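Long-range contacts in Two-component system sensor histidine kinase (PDB 3OTT), which probably acts as a saccharide-sensing receptor histidine kinase that passes its signal by phosphorylation, this chain being its extracellular propeller and sandwich part: residues 29-34 against 87-92; 48-53 against 675-680; 65-70 against 106-111. All coordinates share one frame; numbering follows the deposited sequence.

Contact 1: 29-34 against 87-92; sequences QDSEGL and YNYRAD. With TBR (hexatantalum dodecabromide), chain D.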
loop_
_atom_site.group_PDB
_atom_site.type_symbol
_atom_site.label_atom_id
_atom_site.label_comp_id
_atom_site.label_asym_id
_atom_site.label_seq_id
_atom_site.Cartn_x
_atom_site.Cartn_y
_atom_site.Cartn_z
ATOM N N GLN B 29 18.567 -7.925 -9.664
ATOM C CA GLN B 29 17.522 -7.956 -10.661
ATOM C C GLN B 29 16.976 -6.536 -10.773
ATOM O O GLN B 29 16.494 -5.991 -9.769
ATOM C CB GLN B 29 16.415 -8.874 -10.214
ATOM C CG GLN B 29 15.425 -9.111 -11.316
ATOM C CD GLN B 29 14.351 -10.140 -10.961
ATOM O OE1 GLN B 29 13.977 -10.287 -9.791
ATOM N NE2 GLN B 29 13.837 -10.833 -11.983
ATOM N N ASP B 30 17.091 -5.923 -11.962
ATOM C CA ASP B 30 16.604 -4.546 -12.151
ATOM C C ASP B 30 15.074 -4.510 -12.160
ATOM O O ASP B 30 14.426 -5.566 -12.152
ATOM C CB ASP B 30 17.224 -3.852 -13.381
ATOM C CG ASP B 30 17.020 -4.652 -14.732
ATOM O OD1 ASP B 30 15.873 -4.969 -15.108
ATOM O OD2 ASP B 30 18.006 -4.852 -15.483
ATOM N N SER B 31 14.495 -3.303 -12.187
ATOM C CA SER B 31 13.047 -3.147 -11.925
ATOM C C SER B 31 12.228 -3.624 -13.120
ATOM O O SER B 31 11.025 -3.589 -13.075
ATOM C CB SER B 31 12.686 -1.677 -11.626
ATOM O OG SER B 31 13.280 -0.847 -12.629
ATOM N N GLU B 32 12.906 -4.029 -14.182
ATOM C CA GLU B 32 12.233 -4.544 -15.395
ATOM C C GLU B 32 12.544 -6.038 -15.543
ATOM O O GLU B 32 12.242 -6.636 -16.533
ATOM C CB GLU B 32 12.618 -3.688 -16.640
ATOM C CG GLU B 32 12.086 -2.211 -16.514
ATOM C CD GLU B 32 12.834 -1.138 -17.362
ATOM O OE1 GLU B 32 12.173 -0.505 -18.243
ATOM O OE2 GLU B 32 14.052 -0.890 -17.112
ATOM N N GLY B 33 13.126 -6.647 -14.505
ATOM C CA GLY B 33 13.277 -8.119 -14.464
ATOM C C GLY B 33 14.535 -8.762 -15.037
ATOM O O GLY B 33 14.684 -9.972 -14.948
ATOM N N LEU B 34 15.488 -8.007 -15.563
ATOM C CA LEU B 34 16.736 -8.656 -16.043
ATOM C C LEU B 34 17.685 -9.061 -14.903
ATOM O O LEU B 34 17.966 -8.273 -13.989
ATOM C CB LEU B 34 17.513 -7.719 -16.987
ATOM C CG LEU B 34 18.211 -8.215 -18.301
ATOM C CD1 LEU B 34 19.114 -7.110 -18.997
ATOM C CD2 LEU B 34 19.108 -9.298 -18.098
ATOM N N TYR B 87 28.069 1.126 -12.472
ATOM C CA TYR B 87 27.690 0.843 -13.835
ATOM C C TYR B 87 26.297 1.399 -14.119
ATOM O O TYR B 87 25.316 1.067 -13.436
ATOM C CB TYR B 87 27.788 -0.685 -14.115
ATOM C CG TYR B 87 27.340 -1.103 -15.504
ATOM C CD1 TYR B 87 28.130 -0.812 -16.655
ATOM C CD2 TYR B 87 26.168 -1.789 -15.682
ATOM C CE1 TYR B 87 27.713 -1.189 -17.945
ATOM C CE2 TYR B 87 25.742 -2.212 -16.973
ATOM C CZ TYR B 87 26.519 -1.898 -18.075
ATOM O OH TYR B 87 26.092 -2.307 -19.299
ATOM N N ASN B 88 26.211 2.283 -15.096
ATOM C CA ASN B 88 24.884 2.771 -15.523
ATOM C C ASN B 88 24.280 1.773 -16.501
ATOM O O ASN B 88 24.680 1.719 -17.622
ATOM C CB ASN B 88 24.967 4.202 -16.108
ATOM C CG ASN B 88 23.599 4.774 -16.491
ATOM O OD1 ASN B 88 22.654 4.031 -16.723
ATOM N ND2 ASN B 88 23.499 6.117 -16.567
ATOM N N TYR B 89 23.320 0.979 -16.068
ATOM C CA TYR B 89 22.844 -0.080 -16.918
ATOM C C TYR B 89 21.863 0.413 -18.009
ATOM O O TYR B 89 21.616 -0.295 -19.006
ATOM C CB TYR B 89 22.248 -1.203 -16.058
ATOM C CG TYR B 89 20.876 -0.913 -15.434
ATOM C CD1 TYR B 89 19.696 -1.033 -16.171
ATOM C CD2 TYR B 89 20.777 -0.511 -14.101
ATOM C CE1 TYR B 89 18.438 -0.810 -15.576
ATOM C CE2 TYR B 89 19.518 -0.267 -13.491
ATOM C CZ TYR B 89 18.380 -0.390 -14.228
ATOM O OH TYR B 89 17.193 -0.155 -13.605
ATOM N N ARG B 90 21.325 1.621 -17.852
ATOM C CA ARG B 90 20.441 2.149 -18.891
ATOM C C ARG B 90 21.299 2.745 -19.994
ATOM O O ARG B 90 21.031 2.549 -21.166
ATOM C CB ARG B 90 19.464 3.234 -18.388
ATOM C CG ARG B 90 18.400 2.665 -17.506
ATOM C CD ARG B 90 17.484 3.768 -16.962
ATOM N NE ARG B 90 16.640 3.135 -15.937
ATOM C CZ ARG B 90 15.481 2.544 -16.185
ATOM N NH1 ARG B 90 14.988 2.552 -17.441
ATOM N NH2 ARG B 90 14.800 1.989 -15.185
ATOM N N ALA B 91 22.318 3.484 -19.625
ATOM C CA ALA B 91 23.185 4.048 -20.652
ATOM C C ALA B 91 24.217 3.021 -21.155
ATOM O O ALA B 91 24.767 3.180 -22.228
ATOM C CB ALA B 91 23.887 5.356 -20.150
ATOM N N ASP B 92 24.456 1.943 -20.401
ATOM C CA ASP B 92 25.539 1.010 -20.728
ATOM C C ASP B 92 26.947 1.659 -20.731
ATOM O O ASP B 92 27.721 1.440 -21.655
ATOM C CB ASP B 92 25.206 0.225 -22.044
ATOM C CG ASP B 92 26.297 -0.775 -22.426
ATOM O OD1 ASP B 92 26.975 -1.364 -21.548
ATOM O OD2 ASP B 92 26.537 -0.945 -23.627
HETATM TA TA1 TBR D . 6.202 -8.799 -11.385
HETATM TA TA2 TBR D . 7.909 -9.670 -13.348
HETATM TA TA3 TBR D . 5.166 -9.181 -13.974
HETATM TA TA4 TBR D . 7.219 -7.508 -14.963
HETATM TA TA5 TBR D . 5.492 -6.622 -12.948
HETATM TA TA6 TBR D . 8.147 -7.167 -12.319
HETATM BR BR1 TBR D . 7.473 -11.052 -11.119
HETATM BR BR2 TBR D . 4.035 -10.187 -11.789
HETATM BR BR3 TBR D . 4.528 -7.026 -10.558
HETATM BR BR4 TBR D . 7.750 -7.503 -9.767
HETATM BR BR5 TBR D . 6.390 -11.446 -14.470
HETATM BR BR6 TBR D . 3.222 -7.464 -13.976
HETATM BR BR7 TBR D . 5.873 -5.269 -15.138
HETATM BR BR8 TBR D . 9.237 -5.987 -14.385
HETATM BR BR9 TBR D . 8.922 -9.323 -15.729
HETATM BR BRA TBR D . 5.393 -8.581 -16.516
HETATM BR BRB TBR D . 7.055 -4.850 -11.861
HETATM BR BRC TBR D . 10.117 -8.879 -12.305
HETATM O O HOH W 1 15.306 -1.351 -14.767
#
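Asp30 and Tyr89 meet where two neighbouring blades of a beta-propeller touch. Residues 29-34 form the turn between the first two strands of one blade. Residues 87-92 are the end of the third strand of the next blade and the turn that follows it. The tight part is small. Asp30 CB sits 3.7 Å from Tyr89 OH and equally near Tyr89 CZ, oblique to the ring. The carboxylate and ring planes are only 16° apart. Tyr89 CG lies between its backbone N and carbonyl carbon (chi1 74°), and this sends the ring across to the other blade. The Asp30 carboxylate is held at both oxygens. Its OD1 accepts Glu32 N (3.2 Å) and Leu34 N (3.1 Å), the first bond making an Asx turn over the type I turn from Asp30 to Gly33. Its OD2 bonds Trp36 and forms a salt bridge with Arg660.

The other side is looser and wetter. Glu32 OE2 makes a long salt bridge to Arg90 NH2 at 3.5 Å, with the two side chains crossing at about a right angle. Asn73 holds both Ser31 OG and Arg90 NE, and Tyr661 bonds Glu32 OE2. Arg90 also packs on Met363 of the second subunit. The turn faces the hexatantalum dodecabromide cluster too, with Ser31 O 3.3 Å from its BR8 atom. A water hydrogen-bonded to Tyr89 OH (2.5 Å) links the two sides. It donates to Ser31 OG at 3.0 Å and to Glu32 OE2 at 2.7 Å.

Contact 2: 48-53 against 675-680; sequences GYSTQQ and SFELSD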
loop_
_atom_site.group_PDB
_atom_site.type_symbol
_atom_site.label_atom_id
_atom_site.label_comp_id
_atom_site.label_asym_id
_atom_site.label_seq_id
_atom_site.Cartn_x
_atom_site.Cartn_y
_atom_site.Cartn_z
ATOM N N GLY B 48 17.997 -15.359 -19.922
ATOM C CA GLY B 48 17.244 -16.583 -19.982
ATOM C C GLY B 48 17.628 -17.450 -21.181
ATOM O O GLY B 48 17.178 -18.563 -21.261
ATOM N N TYR B 49 18.460 -16.928 -22.100
ATOM C CA TYR B 49 18.951 -17.659 -23.278
ATOM C C TYR B 49 20.458 -17.741 -23.223
ATOM O O TYR B 49 20.990 -18.815 -23.306
ATOM C CB TYR B 49 18.544 -16.942 -24.591
ATOM C CG TYR B 49 17.065 -17.065 -24.899
ATOM C CD1 TYR B 49 16.112 -16.218 -24.292
ATOM C CD2 TYR B 49 16.605 -18.048 -25.787
ATOM C CE1 TYR B 49 14.753 -16.352 -24.600
ATOM C CE2 TYR B 49 15.255 -18.169 -26.104
ATOM C CZ TYR B 49 14.333 -17.336 -25.491
ATOM O OH TYR B 49 13.001 -17.495 -25.833
ATOM N N SER B 50 21.150 -16.603 -23.091
ATOM C CA SER B 50 22.596 -16.623 -22.986
ATOM C C SER B 50 23.089 -15.561 -22.013
ATOM O O SER B 50 22.361 -14.630 -21.684
ATOM C CB SER B 50 23.240 -16.380 -24.343
ATOM O OG SER B 50 22.835 -15.133 -24.835
ATOM N N THR B 51 24.335 -15.733 -21.576
ATOM C CA THR B 51 25.041 -14.770 -20.779
ATOM C C THR B 51 25.702 -13.715 -21.643
ATOM O O THR B 51 26.078 -13.971 -22.778
ATOM C CB THR B 51 26.083 -15.433 -19.855
ATOM O OG1 THR B 51 27.110 -16.029 -20.656
ATOM C CG2 THR B 51 25.428 -16.512 -18.998
ATOM N N GLN B 52 25.859 -12.526 -21.097
ATOM C CA GLN B 52 26.524 -11.460 -21.821
ATOM C C GLN B 52 27.444 -10.652 -20.870
ATOM O O GLN B 52 27.037 -10.229 -19.777
ATOM C CB GLN B 52 25.451 -10.541 -22.479
ATOM C CG GLN B 52 26.005 -9.438 -23.348
ATOM C CD GLN B 52 24.892 -8.560 -23.969
ATOM O OE1 GLN B 52 24.924 -7.337 -23.897
ATOM N NE2 GLN B 52 23.911 -9.196 -24.545
ATOM N N GLN B 53 28.674 -10.414 -21.314
ATOM C CA GLN B 53 29.647 -9.772 -20.445
ATOM C C GLN B 53 29.533 -8.275 -20.529
ATOM O O GLN B 53 29.168 -7.747 -21.561
ATOM C CB GLN B 53 31.082 -10.236 -20.722
ATOM C CG GLN B 53 31.739 -9.700 -21.996
ATOM C CD GLN B 53 33.089 -10.359 -22.171
ATOM O OE1 GLN B 53 33.148 -11.553 -22.408
ATOM N NE2 GLN B 53 34.178 -9.614 -21.965
ATOM N N SER B 675 22.218 -8.321 -36.542
ATOM C CA SER B 675 21.549 -9.361 -35.747
ATOM C C SER B 675 21.036 -8.786 -34.458
ATOM O O SER B 675 21.551 -7.810 -33.968
ATOM C CB SER B 675 22.423 -10.568 -35.453
ATOM O OG SER B 675 22.646 -11.288 -36.612
ATOM N N PHE B 676 20.010 -9.418 -33.940
ATOM C CA PHE B 676 19.241 -8.942 -32.806
ATOM C C PHE B 676 18.974 -10.212 -32.013
ATOM O O PHE B 676 18.504 -11.210 -32.609
ATOM C CB PHE B 676 17.888 -8.364 -33.282
ATOM C CG PHE B 676 18.021 -7.154 -34.188
ATOM C CD1 PHE B 676 18.050 -7.293 -35.572
ATOM C CD2 PHE B 676 18.162 -5.886 -33.658
ATOM C CE1 PHE B 676 18.205 -6.135 -36.444
ATOM C CE2 PHE B 676 18.285 -4.759 -34.512
ATOM C CZ PHE B 676 18.324 -4.915 -35.917
ATOM N N GLU B 677 19.276 -10.198 -30.712
ATOM C CA GLU B 677 18.759 -11.215 -29.800
ATOM C C GLU B 677 17.595 -10.633 -29.061
ATOM O O GLU B 677 17.600 -9.475 -28.719
ATOM C CB GLU B 677 19.817 -11.690 -28.803
ATOM C CG GLU B 677 20.886 -12.492 -29.500
ATOM C CD GLU B 677 22.042 -12.835 -28.607
ATOM O OE1 GLU B 677 21.993 -12.512 -27.392
ATOM O OE2 GLU B 677 23.014 -13.414 -29.138
ATOM N N LEU B 678 16.629 -11.474 -28.767
ATOM C CA LEU B 678 15.370 -11.050 -28.150
ATOM C C LEU B 678 15.141 -11.932 -26.915
ATOM O O LEU B 678 15.594 -13.079 -26.878
ATOM C CB LEU B 678 14.204 -11.207 -29.165
ATOM C CG LEU B 678 13.810 -12.641 -29.542
ATOM C CD1 LEU B 678 12.714 -13.220 -28.621
ATOM C CD2 LEU B 678 13.328 -12.694 -30.953
ATOM N N SER B 679 14.432 -11.438 -25.922
ATOM C CA SER B 679 14.021 -12.336 -24.830
ATOM C C SER B 679 12.790 -11.793 -24.124
ATOM O O SER B 679 12.631 -10.581 -24.008
ATOM C CB SER B 679 15.175 -12.487 -23.824
ATOM O OG SER B 679 14.729 -13.121 -22.639
ATOM N N ASP B 680 11.942 -12.669 -23.623
ATOM C CA ASP B 680 10.879 -12.277 -22.728
ATOM C C ASP B 680 11.197 -12.762 -21.285
ATOM O O ASP B 680 10.304 -12.888 -20.436
ATOM C CB ASP B 680 9.545 -12.828 -23.211
ATOM C CG ASP B 680 9.512 -14.396 -23.312
ATOM O OD1 ASP B 680 10.553 -15.118 -23.144
ATOM O OD2 ASP B 680 8.394 -14.912 -23.608
HETATM O O HOH W 2 20.392 -13.985 -25.841
#
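Tyr49 and Ser679 meet at the junction of the propeller with the C-terminal beta-sandwich, the region that carries the Y_Y_Y family sequence. Residues 48-53 lead into the outer strand of a propeller blade. Residues 675-680 cover nearly all of sandwich strand 674-679 and the first residue after it. No direct hydrogen bond joins the two segments.

The first kind of contact is packing. Ser679 OG lies at the edge of the Tyr49 ring, close to its plane, 3.8 Å from CD1. Leu678 O comes to 4.1 Å from Tyr49 CE1, and Phe691 also packs on the ring. Replacing Tyr49 by an alanine would probably open a gap beside Ser679 and leave Phe691 without one of its neighbours.

The second kind is polar and mediated by water. Ser50 OG donates to a water at 2.9 Å, and the water donates to Glu677 OE1 at 2.7 Å. Glu677 is extended beyond CG (chi2 173°), which carries its carboxylate out to the propeller. Its other oxygen, OE2, is held by a salt bridge to Arg711 and a bond to Tyr642.

The third kind lies just outside the segments: Ser679 OG hydrogen-bonds Asp47 O, the residue before Gly48. At the far end, Asp680 OD2 is bonded by Asn689. Asp680 OD1 is buried without a partner in the model, 4.3 Å from Tyr49 OH.

Contact 3: 65-70 against 106-111; sequences IYCGVI and RTMALQ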
loop_
_atom_site.group_PDB
_atom_site.type_symbol
_atom_site.label_atom_id
_atom_site.label_comp_id
_atom_site.label_asym_id
_atom_site.label_seq_id
_atom_site.Cartn_x
_atom_site.Cartn_y
_atom_site.Cartn_z
ATOM N N ILE B 65 33.888 -8.933 -8.484
ATOM C CA ILE B 65 32.812 -8.240 -7.846
ATOM C C ILE B 65 32.439 -8.999 -6.560
ATOM O O ILE B 65 32.255 -10.215 -6.595
ATOM C CB ILE B 65 31.559 -8.267 -8.755
ATOM C CG1 ILE B 65 31.892 -7.846 -10.199
ATOM C CG2 ILE B 65 30.382 -7.395 -8.181
ATOM C CD1 ILE B 65 32.365 -6.434 -10.311
ATOM N N TYR B 66 32.280 -8.307 -5.438
ATOM C CA TYR B 66 31.958 -9.041 -4.194
ATOM C C TYR B 66 30.523 -8.906 -3.763
ATOM O O TYR B 66 30.032 -9.736 -2.997
ATOM C CB TYR B 66 32.878 -8.594 -3.073
ATOM C CG TYR B 66 34.330 -8.911 -3.359
ATOM C CD1 TYR B 66 34.892 -10.142 -2.958
ATOM C CD2 TYR B 66 35.157 -7.953 -4.002
ATOM C CE1 TYR B 66 36.247 -10.448 -3.211
ATOM C CE2 TYR B 66 36.558 -8.255 -4.293
ATOM C CZ TYR B 66 37.067 -9.509 -3.897
ATOM O OH TYR B 66 38.381 -9.796 -4.124
ATOM N N CYS B 67 29.859 -7.851 -4.232
ATOM C CA CYS B 67 28.536 -7.523 -3.773
ATOM C C CYS B 67 28.047 -6.415 -4.687
ATOM O O CYS B 67 28.859 -5.821 -5.394
ATOM C CB CYS B 67 28.581 -7.009 -2.330
ATOM S SG CYS B 67 29.439 -5.432 -2.165
ATOM N N GLY B 68 26.746 -6.150 -4.657
ATOM C CA GLY B 68 26.165 -5.070 -5.428
ATOM C C GLY B 68 24.826 -4.647 -4.889
ATOM O O GLY B 68 24.195 -5.416 -4.206
ATOM N N VAL B 69 24.417 -3.409 -5.178
ATOM C CA VAL B 69 23.048 -2.973 -5.022
ATOM C C VAL B 69 22.670 -2.058 -6.177
ATOM O O VAL B 69 23.544 -1.448 -6.780
ATOM C CB VAL B 69 22.774 -2.142 -3.723
ATOM C CG1 VAL B 69 22.754 -3.022 -2.568
ATOM C CG2 VAL B 69 23.745 -0.998 -3.558
ATOM N N ILE B 70 21.371 -1.949 -6.447
ATOM C CA ILE B 70 20.880 -1.057 -7.470
ATOM C C ILE B 70 20.526 0.292 -6.797
ATOM O O ILE B 70 19.806 0.301 -5.785
ATOM C CB ILE B 70 19.664 -1.689 -8.174
ATOM C CG1 ILE B 70 20.098 -2.955 -8.938
ATOM C CG2 ILE B 70 18.966 -0.681 -9.083
ATOM C CD1 ILE B 70 18.926 -3.669 -9.710
ATOM N N ARG B 106 32.989 -5.383 0.555
ATOM C CA ARG B 106 32.561 -6.761 0.666
ATOM C C ARG B 106 31.056 -6.817 0.829
ATOM O O ARG B 106 30.444 -7.821 0.504
ATOM C CB ARG B 106 33.218 -7.458 1.861
ATOM C CG ARG B 106 34.668 -7.822 1.702
ATOM C CD ARG B 106 34.857 -8.965 0.670
ATOM N NE ARG B 106 36.285 -9.270 0.482
ATOM C CZ ARG B 106 37.100 -8.522 -0.259
ATOM N NH1 ARG B 106 36.634 -7.420 -0.858
ATOM N NH2 ARG B 106 38.377 -8.875 -0.428
ATOM N N THR B 107 30.430 -5.745 1.299
ATOM C CA THR B 107 29.005 -5.806 1.581
ATOM C C THR B 107 28.407 -4.435 1.520
ATOM O O THR B 107 29.088 -3.435 1.837
ATOM C CB THR B 107 28.726 -6.471 3.007
ATOM O OG1 THR B 107 27.326 -6.437 3.264
ATOM C CG2 THR B 107 29.401 -5.625 4.199
ATOM N N MET B 108 27.137 -4.347 1.122
ATOM C CA MET B 108 26.445 -3.030 0.954
ATOM C C MET B 108 25.000 -3.152 1.377
ATOM O O MET B 108 24.432 -4.203 1.190
ATOM C CB MET B 108 26.461 -2.560 -0.480
ATOM C CG MET B 108 27.845 -2.268 -1.057
ATOM S SD MET B 108 27.934 -1.571 -2.793
ATOM C CE MET B 108 27.352 -2.846 -3.724
ATOM N N ALA B 109 24.417 -2.108 1.988
ATOM C CA ALA B 109 23.004 -2.134 2.367
ATOM C C ALA B 109 22.515 -0.730 2.370
ATOM O O ALA B 109 23.178 0.158 2.954
ATOM C CB ALA B 109 22.826 -2.753 3.720
ATOM N N LEU B 110 21.385 -0.502 1.697
ATOM C CA LEU B 110 20.727 0.825 1.693
ATOM C C LEU B 110 19.841 1.053 2.919
ATOM O O LEU B 110 19.159 0.114 3.373
ATOM C CB LEU B 110 19.755 0.887 0.554
ATOM C CG LEU B 110 20.234 1.490 -0.723
ATOM C CD1 LEU B 110 19.216 1.087 -1.816
ATOM C CD2 LEU B 110 20.378 3.036 -0.555
ATOM N N GLN B 111 19.813 2.292 3.396
ATOM C CA GLN B 111 18.957 2.714 4.461
ATOM C C GLN B 111 18.389 4.046 4.006
ATOM O O GLN B 111 19.006 5.064 4.204
ATOM C CB GLN B 111 19.735 2.862 5.795
ATOM C CG GLN B 111 18.801 3.063 7.018
ATOM C CD GLN B 111 19.534 3.408 8.264
ATOM O OE1 GLN B 111 20.700 3.801 8.233
ATOM N NE2 GLN B 111 18.878 3.224 9.386
#
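The guanidinium of Arg106 lies flat on one face of the Tyr66 ring, the planes 9° apart. Arg106 CZ is 3.7 Å from the ring centroid and 14° off the ring normal, which makes this a cation-pi stack. Arg106 NH1 is over the ring centre, 3.5 Å from Tyr66 CD2. At the rim, Tyr66 OH bonds Asp81. Arg106 reaches the ring although its CB points away from the other strand, because the chain bends at chi2 (-69°) and then runs alongside Tyr66, pointing the same way.

Further along, van der Waals packing dominates, some of it against backbone atoms. Cys67 SG touches Met108 CG at 3.7 Å and comes to 3.6 Å from Thr107 N. Cys67 CB rests 3.5 Å from Arg106 O. Met108 CE turns in toward Gly68 and Val69, but its modelled position is doubtful because it sits too close to Gly68 CA. Leu117 of the Met108 blade also packs on Met108, and Leu115 on Val69. Finally, Leu110 CD1 meets Ile70 O at 4.1 Å.

No hydrogen bond crosses between the two segments, which belong to separate sheets. Their strands run nearly parallel, with axes 6.1 Å apart at closest approach. Arg106 and Thr107 both face Gly118 in a classic beta bulge. Such face-to-face packing of successive four-stranded antiparallel blades builds a beta-propeller; here it joins the first strands of two blades.

Overall arrangement
Contacts 1 and 3 join neighbouring blades of the propeller, while contact 2 joins the propeller to the C-terminal sandwich. Contact 2 is the buried one; the other two are partly buried. Contacts 1 and 2 share the blade formed by residues 24-53, and contacts 1 and 3 share that formed by residues 67-94. Contacts 1 and 3 also touch: Ile70 CD1 lies 3.4 Å from Gln29 O. The chemistry follows the place. Between inner strands, contact 3 uses apolar packing and a cation-pi stack. The turns of contact 1 use charge and water. Contact 2 combines ring packing with a separate water bridge, about 14 Å from contact 1 between centres.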